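Local coordinates for cellulose-binding protein (Saccharophagus degradans, PDB 2YHG), which probably binds polysaccharide as a full-length protein, and may hydrolyse glycosidic bonds with the nucleoside hydrolase-like domain that this C-terminal piece joins to a smaller beta domain, at residues R30-D36 against V146-G152. Numbering follows the deposited sequence. Where two conformers were deposited one is given.
Sequences RVIHTTD and VWATCWG. With CA (calcium ion), chain B.
R30-D36 and V146-G152 run side by side in the same direction, their strand axes 4.6 Å apart at closest approach and 18° from parallel. The backbone ladder begins with W147 N to R30 O, continues through I32 N to W147 O and T149 N to I32 O, then T34 N to T149 O, and ends with W151 N giving a bond to T34 O (2.9 Å) just past the end of strand 146-150. T149 O is gripped twice by one residue: T34 N reaches it from above the carbonyl plane, while T34 OG1 donates in that plane over 2.7 Å. What brings the hydroxyl there is a chi1 of 81°, which sets OG1 between the backbone N and the carbonyl carbon. OG1 also accepts from a water that in turn takes the N-H of G152. On the face carrying V31, H33 and T149, H33 ND1 and T149 OG1 share a nearly straight hydrogen bond of 2.8 Å; with NE2 bonded to Q50, both ring nitrogens are held and the imidazole's rotation is fixed. W151 CZ2 sits over the centre of that imidazole, 3.5 Å from H33 CG, the two ring planes inclined at 47°. These are the central strands of the parallel sheet in the nucleoside hydrolase-like domain, and their C-terminal ends carry a calcium site, as in nucleoside hydrolases. D36 OD1 (2.6 Å) and W151 O (2.4 Å) bind the calcium ion alongside two waters, with D43 and D244 completing the protein ligands; T35 OG1, hydrogen-bonded to D43, probably helps position that carboxylate. At the other end and on the opposite face, V146 CG2 packs against I32 CD1 at 3.9 Å, while V146 CB lies over the R30 guanidinium, which forms a salt bridge with E60.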
loop_
_atom_site.group_PDB
_atom_site.type_symbol
_atom_site.label_atom_id
_atom_site.label_comp_id
_atom_site.label_asym_id
_atom_site.label_seq_id
_atom_site.Cartn_x
_atom_site.Cartn_y
_atom_site.Cartn_z
ATOM N N ARG A 30 -1.955 0.956 9.225
ATOM C CA ARG A 30 -1.335 -0.185 9.886
ATOM C C ARG A 30 -1.184 -1.305 8.876
ATOM O O ARG A 30 -2.175 -1.727 8.274
ATOM C CB ARG A 30 -2.222 -0.654 11.028
ATOM C CG ARG A 30 -2.506 0.410 12.106
ATOM C CD ARG A 30 -3.496 -0.084 13.131
ATOM N NE ARG A 30 -2.964 -1.226 13.863
ATOM C CZ ARG A 30 -3.705 -2.061 14.578
ATOM N NH1 ARG A 30 -5.042 -1.933 14.592
ATOM N NH2 ARG A 30 -3.133 -3.027 15.251
ATOM N N VAL A 31 0.014 -1.855 8.781
ATOM C CA VAL A 31 0.283 -2.876 7.769
ATOM C C VAL A 31 1.194 -3.957 8.332
ATOM O O VAL A 31 2.182 -3.670 9.024
ATOM C CB VAL A 31 0.915 -2.264 6.501
ATOM C CG1 VAL A 31 1.037 -3.337 5.396
ATOM C CG2 VAL A 31 0.120 -1.099 5.975
ATOM N N ILE A 32 0.876 -5.214 7.994
ATOM C CA ILE A 32 1.676 -6.367 8.282
ATOM C C ILE A 32 1.932 -7.041 6.929
ATOM O O ILE A 32 0.983 -7.331 6.202
ATOM C CB ILE A 32 0.901 -7.329 9.197
ATOM C CG1 ILE A 32 0.700 -6.697 10.577
ATOM C CG2 ILE A 32 1.578 -8.692 9.266
ATOM C CD1 ILE A 32 -0.322 -7.422 11.432
ATOM N N HIS A 33 3.189 -7.371 6.643
ATOM C CA HIS A 33 3.541 -8.076 5.418
ATOM C C HIS A 33 3.902 -9.502 5.719
ATOM O O HIS A 33 4.646 -9.795 6.653
ATOM C CB HIS A 33 4.694 -7.409 4.712
ATOM C CG HIS A 33 4.386 -6.031 4.295
ATOM N ND1 HIS A 33 3.302 -5.749 3.493
ATOM C CD2 HIS A 33 5.026 -4.860 4.536
ATOM C CE1 HIS A 33 3.313 -4.447 3.258
ATOM N NE2 HIS A 33 4.331 -3.878 3.890
ATOM N N THR A 34 3.408 -10.407 4.873
ATOM C CA THR A 34 3.890 -11.781 4.842
ATOM C C THR A 34 4.551 -12.013 3.498
ATOM O O THR A 34 4.055 -11.533 2.471
ATOM C CB THR A 34 2.775 -12.815 5.142
ATOM O OG1 THR A 34 1.950 -13.100 3.980
ATOM C CG2 THR A 34 1.875 -12.383 6.294
ATOM N N THR A 35 5.715 -12.656 3.493
ATOM C CA THR A 35 6.555 -12.690 2.294
ATOM C C THR A 35 7.272 -14.029 2.180
ATOM O O THR A 35 7.871 -14.525 3.170
ATOM C CB THR A 35 7.585 -11.522 2.279
ATOM O OG1 THR A 35 8.589 -11.792 1.293
ATOM C CG2 THR A 35 8.304 -11.332 3.626
ATOM N N ASP A 36 7.280 -14.577 0.982
ATOM C CA ASP A 36 7.973 -15.822 0.676
ATOM C C ASP A 36 9.399 -15.582 0.233
ATOM O O ASP A 36 9.817 -15.982 -0.853
ATOM C CB ASP A 36 7.218 -16.625 -0.386
ATOM C CG ASP A 36 7.069 -15.850 -1.716
ATOM O OD1 ASP A 36 7.096 -14.638 -1.752
ATOM O OD2 ASP A 36 6.922 -16.554 -2.770
ATOM N N VAL A 146 -6.297 -3.088 10.316
ATOM C CA VAL A 146 -4.988 -3.485 9.910
ATOM C C VAL A 146 -5.001 -4.341 8.671
ATOM O O VAL A 146 -5.885 -5.176 8.419
ATOM C CB VAL A 146 -4.246 -4.125 11.053
ATOM C CG1 VAL A 146 -4.995 -5.316 11.521
ATOM C CG2 VAL A 146 -2.804 -4.444 10.689
ATOM N N TRP A 147 -4.062 -3.984 7.800
ATOM C CA TRP A 147 -3.831 -4.697 6.567
ATOM C C TRP A 147 -2.848 -5.812 6.808
ATOM O O TRP A 147 -1.807 -5.617 7.440
ATOM C CB TRP A 147 -3.267 -3.787 5.497
ATOM C CG TRP A 147 -4.266 -2.827 4.989
ATOM C CD1 TRP A 147 -4.673 -1.659 5.588
ATOM C CD2 TRP A 147 -5.105 -3.000 3.849
ATOM N NE1 TRP A 147 -5.720 -1.121 4.900
ATOM C CE2 TRP A 147 -6.009 -1.914 3.829
ATOM C CE3 TRP A 147 -5.206 -3.978 2.859
ATOM C CZ2 TRP A 147 -6.997 -1.804 2.860
ATOM C CZ3 TRP A 147 -6.163 -3.853 1.886
ATOM C CH2 TRP A 147 -7.067 -2.766 1.904
ATOM N N ALA A 148 -3.158 -6.982 6.261
ATOM C CA ALA A 148 -2.198 -8.078 6.164
ATOM C C ALA A 148 -2.043 -8.418 4.699
ATOM O O ALA A 148 -3.033 -8.538 3.991
ATOM C CB ALA A 148 -2.611 -9.286 7.003
ATOM N N THR A 149 -0.808 -8.567 4.243
ATOM C CA THR A 149 -0.550 -8.727 2.836
ATOM C C THR A 149 0.069 -10.080 2.534
ATOM O O THR A 149 0.730 -10.712 3.381
ATOM C CB THR A 149 0.306 -7.608 2.281
ATOM O OG1 THR A 149 1.646 -7.832 2.725
ATOM C CG2 THR A 149 -0.206 -6.228 2.725
ATOM N N CYS A 150 -0.102 -10.505 1.292
ATOM C CA CYS A 150 0.456 -11.750 0.774
ATOM C C CYS A 150 1.401 -11.434 -0.375
ATOM O O CYS A 150 0.983 -11.252 -1.522
ATOM C CB CYS A 150 -0.656 -12.693 0.289
ATOM S SG CYS A 150 -2.098 -12.628 1.367
ATOM N N TRP A 151 2.694 -11.331 -0.067
ATOM C CA TRP A 151 3.707 -11.237 -1.101
ATOM C C TRP A 151 4.021 -12.610 -1.682
ATOM O O TRP A 151 4.520 -12.711 -2.815
ATOM C CB TRP A 151 4.989 -10.576 -0.597
ATOM C CG TRP A 151 4.886 -9.181 -0.068
ATOM C CD1 TRP A 151 3.755 -8.487 0.279
ATOM C CD2 TRP A 151 5.987 -8.362 0.283
ATOM N NE1 TRP A 151 4.101 -7.249 0.791
ATOM C CE2 TRP A 151 5.478 -7.170 0.837
ATOM C CE3 TRP A 151 7.373 -8.529 0.179
ATOM C CZ2 TRP A 151 6.307 -6.168 1.326
ATOM C CZ3 TRP A 151 8.201 -7.543 0.686
ATOM C CH2 TRP A 151 7.674 -6.371 1.242
ATOM N N GLY A 152 3.777 -13.646 -0.892
ATOM C CA GLY A 152 3.682 -15.028 -1.337
ATOM C C GLY A 152 2.237 -15.466 -1.109
ATOM O O GLY A 152 1.300 -14.798 -1.537
HETATM CA CA CA B . 6.829 -12.700 -3.458
HETATM O O HOH W 1 3.231 -14.361 1.725
HETATM O O HOH W 2 6.466 -14.856 -4.641
HETATM O O HOH W 3 7.624 -12.669 -5.907
#